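Local coordinates for protein binary enterotoxin of Clostridium perfringens component a (Clostridium perfringens, PDB 5H04) that serves as the ADP-ribosylating component of a binary enterotoxin, binding NAD(H) and probably transferring ADP-ribose to a host-cell protein, as related binary toxins do, at residues T337-T342 / V383-G388; D292-R297 / I357-L362; T253-Y258 / E275-I280. All blocks are in the same frame, centred on the assembly; numbering follows the deposited sequence.

In the fold
The three contacts lie in the 221-419 ADP-ribosyltransferase region, and each touches the bound dinucleotide. Along the chain interaction 3 closes first, joining helices 238-261 and 270-284; the segments of interactions 2 and 1 then alternate, in the order 292-297, 337-342, 357-362, 383-388. Interaction 2 belongs to a five-stranded mixed sheet and interaction 1 to a three-stranded antiparallel one. Their centres are about 11 Å apart, and they meet where Thr-342 O faces Tyr-296 N and Ser-340 O faces Arg-297 NH1. Interaction 3, its centre about 12 Å from that of interaction 1 and about 22 Å from that of interaction 2, abuts Phe-338. Two strand pairs and one helix pair thus converge on a single nucleotide site.

Interaction 1 of 3, residues T337-T342 / V383-G388; sequences TFISTT and VLIDHG. With NAI (1,4-dihydronicotinamide adenine dinucleotide), chain B.
Val-383 O takes two donors from Thr-341, the backbone N at 3.0 Å and the hydroxyl OG1 at 2.6 Å. The hydroxyl can reach it because chi1 of 73° sets OG1 between the backbone N and the carbonyl carbon of Thr-341. In return Val-383 N donates to Thr-341 O from well above the carbonyl plane. The next hydrogen-bonded antiparallel pair satisfies both backbones of Ile-339 and Ile-385: Ile-339 N reaches Ile-385 O at 3.0 Å, and Ile-385 N reaches Ile-339 O at 2.9 Å. On the side of the sheet carrying these isoleucines, their CB atoms pack 3.9 Å apart. Beyond the paired strands the edge of the His-387 ring is turned to the face of Phe-338, an offset edge-to-face pair with planes at 88°. Asp-386 OD1 lies near the plane of the Phe-338 ring, at its edge, and is bonded to Ser-281 OG, while OD2 forms a salt bridge with Lys-285. Two side chains offer polar contacts to the dinucleotide. Thr-337 OG1 accepts from the adenine N6A at 3.1 Å, with an N-H...O angle of 161°. Ser-340 OG lies 2.7 Å from the ribose O2D and is also hydrogen-bonded to Tyr-247 OH. Ser-340, Thr-341 and Thr-342 line the NAD pocket, consistent with the Ser-Thr-Ser motif of arginine-specific ADP-ribosyltransferase toxins, with threonine third.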
loop_
_atom_site.group_PDB
_atom_site.type_symbol
_atom_site.label_atom_id
_atom_site.label_comp_id
_atom_site.label_asym_id
_atom_site.label_seq_id
_atom_site.Cartn_x
_atom_site.Cartn_y
_atom_site.Cartn_z
ATOM N N THR A 337 7.287 -13.030 17.346
ATOM C CA THR A 337 8.670 -12.644 17.119
ATOM C C THR A 337 8.821 -11.130 17.119
ATOM O O THR A 337 7.845 -10.380 16.996
ATOM C CB THR A 337 9.150 -13.210 15.776
ATOM O OG1 THR A 337 8.174 -12.916 14.768
ATOM C CG2 THR A 337 9.331 -14.714 15.859
ATOM N N PHE A 338 10.064 -10.673 17.256
ATOM C CA PHE A 338 10.353 -9.328 16.784
ATOM C C PHE A 338 10.122 -9.314 15.275
ATOM O O PHE A 338 10.283 -10.331 14.600
ATOM C CB PHE A 338 11.803 -8.908 17.100
ATOM C CG PHE A 338 12.115 -8.796 18.561
ATOM C CD1 PHE A 338 11.608 -7.745 19.318
ATOM C CD2 PHE A 338 12.968 -9.716 19.174
ATOM C CE1 PHE A 338 11.901 -7.631 20.668
ATOM C CE2 PHE A 338 13.283 -9.612 20.529
ATOM C CZ PHE A 338 12.742 -8.570 21.284
ATOM N N ILE A 339 9.716 -8.166 14.742
ATOM C CA ILE A 339 9.460 -8.034 13.310
ATOM C C ILE A 339 10.524 -7.132 12.704
ATOM O O ILE A 339 10.510 -5.908 12.914
ATOM C CB ILE A 339 8.069 -7.474 13.008
ATOM C CG1 ILE A 339 7.007 -8.158 13.889
ATOM C CG2 ILE A 339 7.781 -7.657 11.513
ATOM C CD1 ILE A 339 5.582 -7.638 13.657
ATOM N N SER A 340 11.416 -7.725 11.907
ATOM C CA SER A 340 12.367 -6.945 11.116
ATOM C C SER A 340 11.689 -6.455 9.835
ATOM O O SER A 340 11.281 -7.265 8.994
ATOM C CB SER A 340 13.604 -7.778 10.778
ATOM O OG SER A 340 14.435 -7.940 11.925
ATOM N N THR A 341 11.567 -5.134 9.692
ATOM C CA THR A 341 10.996 -4.500 8.509
ATOM C C THR A 341 11.990 -3.477 7.971
ATOM O O THR A 341 13.016 -3.186 8.589
ATOM C CB THR A 341 9.649 -3.808 8.797
ATOM O OG1 THR A 341 9.880 -2.603 9.547
ATOM C CG2 THR A 341 8.723 -4.725 9.580
ATOM N N THR A 342 11.685 -2.940 6.794
ATOM C CA THR A 342 12.491 -1.895 6.187
ATOM C C THR A 342 11.544 -0.848 5.631
ATOM O O THR A 342 10.452 -1.176 5.154
ATOM C CB THR A 342 13.417 -2.443 5.081
ATOM O OG1 THR A 342 14.034 -1.351 4.381
ATOM C CG2 THR A 342 12.625 -3.252 4.087
ATOM N N VAL A 383 13.368 -0.846 10.290
ATOM C CA VAL A 383 12.535 -0.567 11.457
ATOM C C VAL A 383 12.221 -1.892 12.140
ATOM O O VAL A 383 11.580 -2.769 11.552
ATOM C CB VAL A 383 11.257 0.178 11.073
ATOM C CG1 VAL A 383 10.289 0.164 12.251
ATOM C CG2 VAL A 383 11.593 1.611 10.672
ATOM N N LEU A 384 12.697 -2.043 13.369
ATOM C CA LEU A 384 12.492 -3.247 14.159
ATOM C C LEU A 384 11.296 -3.032 15.074
ATOM O O LEU A 384 11.267 -2.055 15.834
ATOM C CB LEU A 384 13.735 -3.544 15.003
ATOM C CG LEU A 384 13.752 -4.820 15.835
ATOM C CD1 LEU A 384 13.554 -6.019 14.923
ATOM C CD2 LEU A 384 15.084 -4.925 16.595
ATOM N N ILE A 385 10.345 -3.965 15.043
ATOM C CA ILE A 385 9.097 -3.841 15.799
ATOM C C ILE A 385 9.123 -4.819 16.970
ATOM O O ILE A 385 9.591 -5.957 16.832
ATOM C CB ILE A 385 7.868 -4.084 14.892
ATOM C CG1 ILE A 385 7.907 -3.156 13.667
ATOM C CG2 ILE A 385 6.585 -3.839 15.688
ATOM C CD1 ILE A 385 6.828 -3.475 12.589
ATOM N N ASP A 386 8.631 -4.363 18.133
ATOM C CA ASP A 386 8.589 -5.182 19.343
ATOM C C ASP A 386 7.780 -6.458 19.106
ATOM O O ASP A 386 6.903 -6.519 18.237
ATOM C CB ASP A 386 7.969 -4.372 20.500
ATOM C CG ASP A 386 8.431 -4.824 21.898
ATOM O OD1 ASP A 386 9.298 -5.719 22.029
ATOM O OD2 ASP A 386 7.919 -4.244 22.898
ATOM N N HIS A 387 8.072 -7.481 19.906
ATOM C CA HIS A 387 7.361 -8.740 19.777
ATOM C C HIS A 387 5.982 -8.642 20.432
ATOM O O HIS A 387 5.726 -7.792 21.293
ATOM C CB HIS A 387 8.168 -9.876 20.412
ATOM C CG HIS A 387 8.314 -9.750 21.895
ATOM N ND1 HIS A 387 7.471 -10.385 22.782
ATOM C CD2 HIS A 387 9.206 -9.063 22.647
ATOM C CE1 HIS A 387 7.834 -10.088 24.018
ATOM N NE2 HIS A 387 8.882 -9.287 23.965
ATOM N N GLY A 388 5.084 -9.523 20.004
ATOM C CA GLY A 388 3.779 -9.635 20.616
ATOM C C GLY A 388 2.696 -8.763 20.024
ATOM O O GLY A 388 1.639 -8.612 20.652
HETATM P PA NAI B . 13.790 -13.505 10.822
HETATM O O1A NAI B . 14.258 -14.031 12.214
HETATM O O2A NAI B . 12.523 -12.639 10.932
HETATM O O5B NAI B . 13.440 -14.743 9.831
HETATM C C5B NAI B . 14.355 -15.790 9.557
HETATM C C4B NAI B . 13.491 -17.039 9.195
HETATM O O4B NAI B . 12.479 -17.290 10.351
HETATM C C3B NAI B . 12.798 -16.836 8.144
HETATM O O3B NAI B . 12.686 -18.041 7.341
HETATM C C2B NAI B . 11.275 -16.449 8.655
HETATM O O2B NAI B . 10.333 -16.758 7.588
HETATM C C1B NAI B . 11.078 -17.120 9.719
HETATM N N9A NAI B . 10.264 -16.362 10.680
HETATM C C8A NAI B . 10.509 -15.133 11.195
HETATM N N7A NAI B . 9.462 -14.842 12.039
HETATM C C5A NAI B . 8.590 -15.909 12.027
HETATM C C6A NAI B . 7.403 -16.119 12.690
HETATM N N6A NAI B . 6.636 -15.352 13.607
HETATM N N1A NAI B . 6.724 -17.275 12.495
HETATM C C2A NAI B . 7.217 -18.222 11.642
HETATM N N3A NAI B . 8.410 -18.023 10.985
HETATM C C4A NAI B . 9.086 -16.865 11.185
HETATM O O3 NAI B . 14.975 -12.687 10.125
HETATM P PN NAI B . 15.109 -12.334 8.564
HETATM O O1N NAI B . 13.847 -11.860 7.963
HETATM O O2N NAI B . 15.598 -13.537 7.733
HETATM O O5D NAI B . 16.154 -11.118 8.522
HETATM C C5D NAI B . 17.486 -11.347 8.795
HETATM C C4D NAI B . 18.192 -10.079 8.894
HETATM O O4D NAI B . 17.899 -9.296 7.857
HETATM C C3D NAI B . 17.758 -9.261 10.270
HETATM O O3D NAI B . 18.990 -8.563 10.783
HETATM C C2D NAI B . 16.898 -8.452 9.903
HETATM O O2D NAI B . 16.783 -7.268 10.792
HETATM C C1D NAI B . 17.392 -8.020 8.422
HETATM N N1N NAI B . 16.426 -7.522 7.676
HETATM C C2N NAI B . 15.280 -8.302 7.289
HETATM C C3N NAI B . 14.225 -7.692 6.368
HETATM C C7N NAI B . 13.219 -8.530 5.665
HETATM O O7N NAI B . 12.513 -7.976 4.799
HETATM N N7N NAI B . 13.068 -9.895 5.958
HETATM C C4N NAI B . 14.151 -6.176 6.174
HETATM C C5N NAI B . 15.533 -5.539 6.272
HETATM C C6N NAI B . 16.549 -6.160 7.222
#

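Interaction 2 of 3, residues D292-R297 / I357-L362; sequences DIITYR and ILRLHL. With NAI (1,4-dihydronicotinamide adenine dinucleotide), chain B.
One water oxygen is held by both strands: it donates to Tyr-296 OH at 2.7 Å and accepts from Arg-359 NH1 at 2.9 Å. These two side chains lie alongside each other, the arginine running out nearly extended through CG, which lays Arg-359 CD 3.7 Å from Tyr-296 CE2; the bend at chi3 (67°) then turns the guanidinium. Their polar ends have further partners: Asn-213 for the tyrosine hydroxyl, and Asp-415 and Asp-136 for the guanidinium. On the same side of the sheet Asp-292 OD2 comes to the ring edge 3.6 Å from His-361 CE1. Asp-292 OD1 is bonded to the backbone N of Asn-364, and His-361 ND1 to Gln-211. The backbones are tied by six bonds in three hydrogen-bonded antiparallel pairs; the straightest runs from Leu-360 N to Thr-295 O, with an N-H...O angle of 174°. The opposite side carries Leu-358, Leu-360 and Leu-362 beside Arg-297, Thr-295 and Ile-293, and Leu-362 CD2 touches Thr-295 CG2 at 4.0 Å. From this leucine side Arg-297 extends to bring NH1 within 2.9 Å of the dinucleotide phosphate oxygen O1N. NH2 adds weak bonds to O1N and, on the other phosphate, O2A. Glu-303 pairs with NE and Ser-340 O takes NH1. It follows that backbone bonds hold the base of an arginine that probably offsets part of the pyrophosphate's negative charge.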
loop_
_atom_site.group_PDB
_atom_site.type_symbol
_atom_site.label_atom_id
_atom_site.label_comp_id
_atom_site.label_asym_id
_atom_site.label_seq_id
_atom_site.Cartn_x
_atom_site.Cartn_y
_atom_site.Cartn_z
ATOM N N ASP A 292 2.185 7.730 11.620
ATOM C CA ASP A 292 1.851 6.577 10.783
ATOM C C ASP A 292 2.852 6.453 9.641
ATOM O O ASP A 292 3.179 7.442 8.978
ATOM C CB ASP A 292 0.444 6.721 10.180
ATOM C CG ASP A 292 -0.680 6.697 11.203
ATOM O OD1 ASP A 292 -0.493 6.387 12.404
ATOM O OD2 ASP A 292 -1.813 7.002 10.765
ATOM N N ILE A 293 3.347 5.237 9.402
ATOM C CA ILE A 293 4.336 5.013 8.351
ATOM C C ILE A 293 4.104 3.633 7.745
ATOM O O ILE A 293 3.652 2.703 8.421
ATOM C CB ILE A 293 5.781 5.156 8.891
ATOM C CG1 ILE A 293 6.809 5.147 7.742
ATOM C CG2 ILE A 293 6.088 4.053 9.924
ATOM C CD1 ILE A 293 8.257 5.527 8.175
ATOM N N ILE A 294 4.413 3.503 6.451
ATOM C CA ILE A 294 4.409 2.208 5.785
ATOM C C ILE A 294 5.806 1.608 5.872
ATOM O O ILE A 294 6.797 2.276 5.545
ATOM C CB ILE A 294 3.969 2.347 4.317
ATOM C CG1 ILE A 294 2.565 2.966 4.227
ATOM C CG2 ILE A 294 4.071 0.997 3.584
ATOM C CD1 ILE A 294 1.514 2.309 5.105
ATOM N N THR A 295 5.893 0.344 6.283
ATOM C CA THR A 295 7.171 -0.372 6.237
ATOM C C THR A 295 6.955 -1.695 5.519
ATOM O O THR A 295 5.820 -2.085 5.232
ATOM C CB THR A 295 7.782 -0.602 7.634
ATOM O OG1 THR A 295 6.972 -1.518 8.384
ATOM C CG2 THR A 295 7.918 0.707 8.394
ATOM N N TYR A 296 8.057 -2.383 5.207
ATOM C CA TYR A 296 8.015 -3.557 4.340
ATOM C C TYR A 296 8.777 -4.726 4.944
ATOM O O TYR A 296 9.714 -4.546 5.735
ATOM C CB TYR A 296 8.598 -3.248 2.955
ATOM C CG TYR A 296 7.862 -2.158 2.236
ATOM C CD1 TYR A 296 8.195 -0.827 2.435
ATOM C CD2 TYR A 296 6.839 -2.455 1.348
ATOM C CE1 TYR A 296 7.517 0.190 1.778
ATOM C CE2 TYR A 296 6.140 -1.442 0.680
ATOM C CZ TYR A 296 6.496 -0.127 0.894
ATOM O OH TYR A 296 5.824 0.871 0.239
ATOM N N ARG A 297 8.390 -5.937 4.544
ATOM C CA ARG A 297 9.138 -7.112 4.980
ATOM C C ARG A 297 9.056 -8.195 3.916
ATOM O O ARG A 297 7.966 -8.517 3.436
ATOM C CB ARG A 297 8.617 -7.648 6.329
ATOM C CG ARG A 297 9.313 -8.937 6.761
ATOM C CD ARG A 297 8.863 -9.445 8.155
ATOM N NE ARG A 297 9.297 -10.826 8.337
ATOM C CZ ARG A 297 10.560 -11.179 8.579
ATOM N NH1 ARG A 297 11.500 -10.249 8.689
ATOM N NH2 ARG A 297 10.892 -12.458 8.703
ATOM N N ILE A 357 5.456 -10.369 0.335
ATOM C CA ILE A 357 5.932 -9.012 0.566
ATOM C C ILE A 357 4.927 -8.332 1.489
ATOM O O ILE A 357 3.821 -7.979 1.066
ATOM C CB ILE A 357 6.093 -8.235 -0.749
ATOM C CG1 ILE A 357 7.009 -8.997 -1.727
ATOM C CG2 ILE A 357 6.624 -6.832 -0.476
ATOM C CD1 ILE A 357 7.064 -8.380 -3.139
ATOM N N LEU A 358 5.312 -8.140 2.746
ATOM C CA LEU A 358 4.481 -7.390 3.680
ATOM C C LEU A 358 4.561 -5.904 3.362
ATOM O O LEU A 358 5.653 -5.363 3.187
ATOM C CB LEU A 358 4.940 -7.634 5.110
ATOM C CG LEU A 358 4.077 -7.045 6.237
ATOM C CD1 LEU A 358 2.773 -7.800 6.347
ATOM C CD2 LEU A 358 4.823 -7.076 7.575
ATOM N N ARG A 359 3.405 -5.246 3.276
ATOM C CA ARG A 359 3.312 -3.791 3.154
ATOM C C ARG A 359 2.496 -3.360 4.364
ATOM O O ARG A 359 1.269 -3.457 4.345
ATOM C CB ARG A 359 2.648 -3.349 1.839
ATOM C CG ARG A 359 2.534 -1.825 1.715
ATOM C CD ARG A 359 2.436 -1.346 0.267
ATOM N NE ARG A 359 1.192 -1.770 -0.372
ATOM C CZ ARG A 359 0.932 -1.549 -1.651
ATOM N NH1 ARG A 359 1.828 -0.916 -2.401
ATOM N NH2 ARG A 359 -0.206 -1.973 -2.178
ATOM N N LEU A 360 3.171 -2.899 5.415
ATOM C CA LEU A 360 2.580 -2.817 6.751
ATOM C C LEU A 360 2.282 -1.374 7.108
ATOM O O LEU A 360 3.179 -0.524 7.098
ATOM C CB LEU A 360 3.516 -3.443 7.783
ATOM C CG LEU A 360 3.131 -3.346 9.259
ATOM C CD1 LEU A 360 1.931 -4.221 9.590
ATOM C CD2 LEU A 360 4.325 -3.717 10.139
ATOM N N HIS A 361 1.028 -1.102 7.450
ATOM C CA HIS A 361 0.693 0.160 8.083
ATOM C C HIS A 361 1.133 0.073 9.538
ATOM O O HIS A 361 0.557 -0.690 10.321
ATOM C CB HIS A 361 -0.803 0.450 7.971
ATOM C CG HIS A 361 -1.222 1.656 8.747
ATOM N ND1 HIS A 361 -1.318 2.906 8.178
ATOM C CD2 HIS A 361 -1.511 1.816 10.062
ATOM C CE1 HIS A 361 -1.679 3.781 9.101
ATOM N NE2 HIS A 361 -1.799 3.146 10.253
ATOM N N LEU A 362 2.149 0.865 9.898
ATOM C CA LEU A 362 2.734 0.891 11.235
ATOM C C LEU A 362 2.247 2.141 11.952
ATOM O O LEU A 362 2.715 3.245 11.647
ATOM C CB LEU A 362 4.264 0.882 11.134
ATOM C CG LEU A 362 5.058 0.863 12.438
ATOM C CD1 LEU A 362 4.672 -0.343 13.284
ATOM C CD2 LEU A 362 6.575 0.864 12.153
HETATM P PA NAI B . 13.790 -13.505 10.822
HETATM O O1A NAI B . 14.258 -14.031 12.214
HETATM O O2A NAI B . 12.523 -12.639 10.932
HETATM O O5B NAI B . 13.440 -14.743 9.831
HETATM C C5B NAI B . 14.355 -15.790 9.557
HETATM C C4B NAI B . 13.491 -17.039 9.195
HETATM O O4B NAI B . 12.479 -17.290 10.351
HETATM C C3B NAI B . 12.798 -16.836 8.144
HETATM O O3B NAI B . 12.686 -18.041 7.341
HETATM C C2B NAI B . 11.275 -16.449 8.655
HETATM O O2B NAI B . 10.333 -16.758 7.588
HETATM C C1B NAI B . 11.078 -17.120 9.719
HETATM N N9A NAI B . 10.264 -16.362 10.680
HETATM C C8A NAI B . 10.509 -15.133 11.195
HETATM N N7A NAI B . 9.462 -14.842 12.039
HETATM C C5A NAI B . 8.590 -15.909 12.027
HETATM C C6A NAI B . 7.403 -16.119 12.690
HETATM N N6A NAI B . 6.636 -15.352 13.607
HETATM N N1A NAI B . 6.724 -17.275 12.495
HETATM C C2A NAI B . 7.217 -18.222 11.642
HETATM N N3A NAI B . 8.410 -18.023 10.985
HETATM C C4A NAI B . 9.086 -16.865 11.185
HETATM O O3 NAI B . 14.975 -12.687 10.125
HETATM P PN NAI B . 15.109 -12.334 8.564
HETATM O O1N NAI B . 13.847 -11.860 7.963
HETATM O O2N NAI B . 15.598 -13.537 7.733
HETATM O O5D NAI B . 16.154 -11.118 8.522
HETATM C C5D NAI B . 17.486 -11.347 8.795
HETATM C C4D NAI B . 18.192 -10.079 8.894
HETATM O O4D NAI B . 17.899 -9.296 7.857
HETATM C C3D NAI B . 17.758 -9.261 10.270
HETATM O O3D NAI B . 18.990 -8.563 10.783
HETATM C C2D NAI B . 16.898 -8.452 9.903
HETATM O O2D NAI B . 16.783 -7.268 10.792
HETATM C C1D NAI B . 17.392 -8.020 8.422
HETATM N N1N NAI B . 16.426 -7.522 7.676
HETATM C C2N NAI B . 15.280 -8.302 7.289
HETATM C C3N NAI B . 14.225 -7.692 6.368
HETATM C C7N NAI B . 13.219 -8.530 5.665
HETATM O O7N NAI B . 12.513 -7.976 4.799
HETATM N N7N NAI B . 13.068 -9.895 5.958
HETATM C C4N NAI B . 14.151 -6.176 6.174
HETATM C C5N NAI B . 15.533 -5.539 6.272
HETATM C C6N NAI B . 16.549 -6.160 7.222
HETATM O O HOH W 1 3.914 0.953 -1.665
#

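Interaction 3 of 3, residues T253-Y258 / E275-I280; sequences TAINKY and EKISNI. With NAI (1,4-dihydronicotinamide adenine dinucleotide), chain B.
Lys-276 is the first residue of 275-280 to touch the other helix: its CB lies 4.1 Å from Ile-255 CD1, the two side chains crossing at about a right angle. Ile-277 follows with two contacts. Its CG1 passes Ile-255 CG2 at 4.0 Å, the two side chains running past each other in opposite senses, and its CD1 comes within 3.5 Å of CD2 on the Tyr-258 ring. Tyr-258 reaches this spot with CG anti to its own N (chi1 175°), and its hydroxyl is bonded to Glu-274. Ile-280 completes the apolar cluster, its CD1 meeting Ile-255 CD1 tip to tip at 3.8 Å. Ile-255 is therefore the shared centre of the contact, touched by Lys-276, Ile-277 and Ile-280. No hydrogen bond crosses between the segments, whose axes approach to 10.7 Å at their closest and cross at -93°. Next to Ile-255, Asn-256 points its CB away from this interface, and its ND2 donates to the phosphate oxygen O1A at 2.9 Å, almost straight (173°); ND2 is also hydrogen-bonded to Tyr-247 OH. The arrangement is a near-perpendicular helix pair, apolar at its interface, with one helix contributing a phosphate-binding residue to the NAD pocket of an ADP-ribosyltransferase domain.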
loop_
_atom_site.group_PDB
_atom_site.type_symbol
_atom_site.label_atom_id
_atom_site.label_comp_id
_atom_site.label_asym_id
_atom_site.label_seq_id
_atom_site.Cartn_x
_atom_site.Cartn_y
_atom_site.Cartn_z
ATOM N N THR A 253 18.422 -15.089 14.274
ATOM C CA THR A 253 18.062 -16.479 14.011
ATOM C C THR A 253 17.688 -17.195 15.300
ATOM O O THR A 253 16.604 -17.773 15.407
ATOM C CB THR A 253 19.216 -17.206 13.319
ATOM O OG1 THR A 253 19.508 -16.566 12.072
ATOM C CG2 THR A 253 18.844 -18.662 13.070
ATOM N N ALA A 254 18.569 -17.141 16.305
ATOM C CA ALA A 254 18.292 -17.824 17.565
ATOM C C ALA A 254 17.220 -17.101 18.375
ATOM O O ALA A 254 16.409 -17.746 19.053
ATOM C CB ALA A 254 19.575 -17.954 18.383
ATOM N N ILE A 255 17.220 -15.764 18.345
ATOM C CA ILE A 255 16.299 -14.996 19.186
ATOM C C ILE A 255 14.859 -15.192 18.727
ATOM O O ILE A 255 13.970 -15.496 19.532
ATOM C CB ILE A 255 16.697 -13.509 19.195
ATOM C CG1 ILE A 255 17.934 -13.318 20.079
ATOM C CG2 ILE A 255 15.526 -12.620 19.668
ATOM C CD1 ILE A 255 18.538 -11.939 20.022
ATOM N N ASN A 256 14.608 -15.036 17.425
ATOM C CA ASN A 256 13.246 -15.186 16.920
ATOM C C ASN A 256 12.811 -16.647 16.890
ATOM O O ASN A 256 11.628 -16.943 17.080
ATOM C CB ASN A 256 13.127 -14.558 15.530
ATOM C CG ASN A 256 13.023 -13.043 15.583
ATOM O OD1 ASN A 256 12.592 -12.471 16.589
ATOM N ND2 ASN A 256 13.414 -12.384 14.495
ATOM N N LYS A 257 13.741 -17.577 16.651
ATOM C CA LYS A 257 13.398 -18.989 16.791
ATOM C C LYS A 257 12.887 -19.286 18.197
ATOM O O LYS A 257 11.874 -19.978 18.364
ATOM C CB LYS A 257 14.615 -19.855 16.460
ATOM C CG LYS A 257 14.316 -21.312 16.169
ATOM C CD LYS A 257 15.550 -21.999 15.589
ATOM C CE LYS A 257 16.036 -21.281 14.329
ATOM N NZ LYS A 257 17.140 -22.027 13.626
ATOM N N TYR A 258 13.554 -18.737 19.223
ATOM C CA TYR A 258 13.125 -18.973 20.599
ATOM C C TYR A 258 11.758 -18.350 20.868
ATOM O O TYR A 258 10.883 -18.983 21.467
ATOM C CB TYR A 258 14.170 -18.432 21.581
ATOM C CG TYR A 258 13.733 -18.525 23.029
ATOM C CD1 TYR A 258 13.907 -19.700 23.755
ATOM C CD2 TYR A 258 13.139 -17.442 23.671
ATOM C CE1 TYR A 258 13.501 -19.794 25.070
ATOM C CE2 TYR A 258 12.726 -17.527 24.987
ATOM C CZ TYR A 258 12.914 -18.705 25.683
ATOM O OH TYR A 258 12.512 -18.797 26.991
ATOM N N GLU A 275 17.393 -12.703 28.445
ATOM C CA GLU A 275 18.098 -11.457 28.717
ATOM C C GLU A 275 18.159 -10.592 27.464
ATOM O O GLU A 275 17.833 -9.405 27.502
ATOM C CB GLU A 275 19.511 -11.740 29.230
ATOM C CG GLU A 275 20.390 -10.506 29.339
ATOM C CD GLU A 275 19.888 -9.521 30.375
ATOM O OE1 GLU A 275 20.554 -8.486 30.586
ATOM O OE2 GLU A 275 18.825 -9.781 30.978
ATOM N N LYS A 276 18.580 -11.191 26.354
ATOM C CA LYS A 276 18.675 -10.467 25.092
ATOM C C LYS A 276 17.307 -9.956 24.658
ATOM O O LYS A 276 17.164 -8.800 24.246
ATOM C CB LYS A 276 19.278 -11.364 24.010
ATOM C CG LYS A 276 20.773 -11.584 24.148
ATOM C CD LYS A 276 21.221 -12.662 23.193
ATOM C CE LYS A 276 22.611 -13.151 23.559
ATOM N NZ LYS A 276 22.923 -14.395 22.814
ATOM N N ILE A 277 16.286 -10.809 24.754
ATOM C CA ILE A 277 14.927 -10.395 24.412
ATOM C C ILE A 277 14.485 -9.225 25.284
ATOM O O ILE A 277 13.873 -8.256 24.800
ATOM C CB ILE A 277 13.966 -11.592 24.535
ATOM C CG1 ILE A 277 14.316 -12.661 23.495
ATOM C CG2 ILE A 277 12.518 -11.141 24.369
ATOM C CD1 ILE A 277 13.662 -14.008 23.748
ATOM N N SER A 278 14.786 -9.293 26.582
ATOM C CA SER A 278 14.357 -8.247 27.497
ATOM C C SER A 278 15.004 -6.912 27.148
ATOM O O SER A 278 14.339 -5.868 27.190
ATOM C CB SER A 278 14.677 -8.659 28.937
ATOM O OG SER A 278 14.398 -7.606 29.831
ATOM N N ASN A 279 16.297 -6.925 26.784
ATOM C CA ASN A 279 16.996 -5.678 26.468
ATOM C C ASN A 279 16.540 -5.108 25.130
ATOM O O ASN A 279 16.358 -3.892 25.005
ATOM C CB ASN A 279 18.513 -5.897 26.470
ATOM C CG ASN A 279 19.058 -6.113 27.861
ATOM O OD1 ASN A 279 18.455 -5.680 28.841
ATOM N ND2 ASN A 279 20.200 -6.795 27.959
ATOM N N ILE A 280 16.351 -5.962 24.119
ATOM C CA ILE A 280 15.876 -5.471 22.826
ATOM C C ILE A 280 14.478 -4.885 22.977
ATOM O O ILE A 280 14.185 -3.782 22.496
ATOM C CB ILE A 280 15.899 -6.599 21.779
ATOM C CG1 ILE A 280 17.342 -7.024 21.476
ATOM C CG2 ILE A 280 15.148 -6.163 20.496
ATOM C CD1 ILE A 280 17.427 -8.392 20.798
HETATM P PA NAI B . 13.790 -13.505 10.822
HETATM O O1A NAI B . 14.258 -14.031 12.214
HETATM O O2A NAI B . 12.523 -12.639 10.932
HETATM O O5B NAI B . 13.440 -14.743 9.831
HETATM C C5B NAI B . 14.355 -15.790 9.557
HETATM C C4B NAI B . 13.491 -17.039 9.195
HETATM O O4B NAI B . 12.479 -17.290 10.351
HETATM C C3B NAI B . 12.798 -16.836 8.144
HETATM O O3B NAI B . 12.686 -18.041 7.341
HETATM C C2B NAI B . 11.275 -16.449 8.655
HETATM O O2B NAI B . 10.333 -16.758 7.588
HETATM C C1B NAI B . 11.078 -17.120 9.719
HETATM N N9A NAI B . 10.264 -16.362 10.680
HETATM C C8A NAI B . 10.509 -15.133 11.195
HETATM N N7A NAI B . 9.462 -14.842 12.039
HETATM C C5A NAI B . 8.590 -15.909 12.027
HETATM C C6A NAI B . 7.403 -16.119 12.690
HETATM N N6A NAI B . 6.636 -15.352 13.607
HETATM N N1A NAI B . 6.724 -17.275 12.495
HETATM C C2A NAI B . 7.217 -18.222 11.642
HETATM N N3A NAI B . 8.410 -18.023 10.985
HETATM C C4A NAI B . 9.086 -16.865 11.185
HETATM O O3 NAI B . 14.975 -12.687 10.125
HETATM P PN NAI B . 15.109 -12.334 8.564
HETATM O O1N NAI B . 13.847 -11.860 7.963
HETATM O O2N NAI B . 15.598 -13.537 7.733
HETATM O O5D NAI B . 16.154 -11.118 8.522
HETATM C C5D NAI B . 17.486 -11.347 8.795
HETATM C C4D NAI B . 18.192 -10.079 8.894
HETATM O O4D NAI B . 17.899 -9.296 7.857
HETATM C C3D NAI B . 17.758 -9.261 10.270
HETATM O O3D NAI B . 18.990 -8.563 10.783
HETATM C C2D NAI B . 16.898 -8.452 9.903
HETATM O O2D NAI B . 16.783 -7.268 10.792
HETATM C C1D NAI B . 17.392 -8.020 8.422
HETATM N N1N NAI B . 16.426 -7.522 7.676
HETATM C C2N NAI B . 15.280 -8.302 7.289
HETATM C C3N NAI B . 14.225 -7.692 6.368
HETATM C C7N NAI B . 13.219 -8.530 5.665
HETATM O O7N NAI B . 12.513 -7.976 4.799
HETATM N N7N NAI B . 13.068 -9.895 5.958
HETATM C C4N NAI B . 14.151 -6.176 6.174
HETATM C C5N NAI B . 15.533 -5.539 6.272
HETATM C C6N NAI B . 16.549 -6.160 7.222
#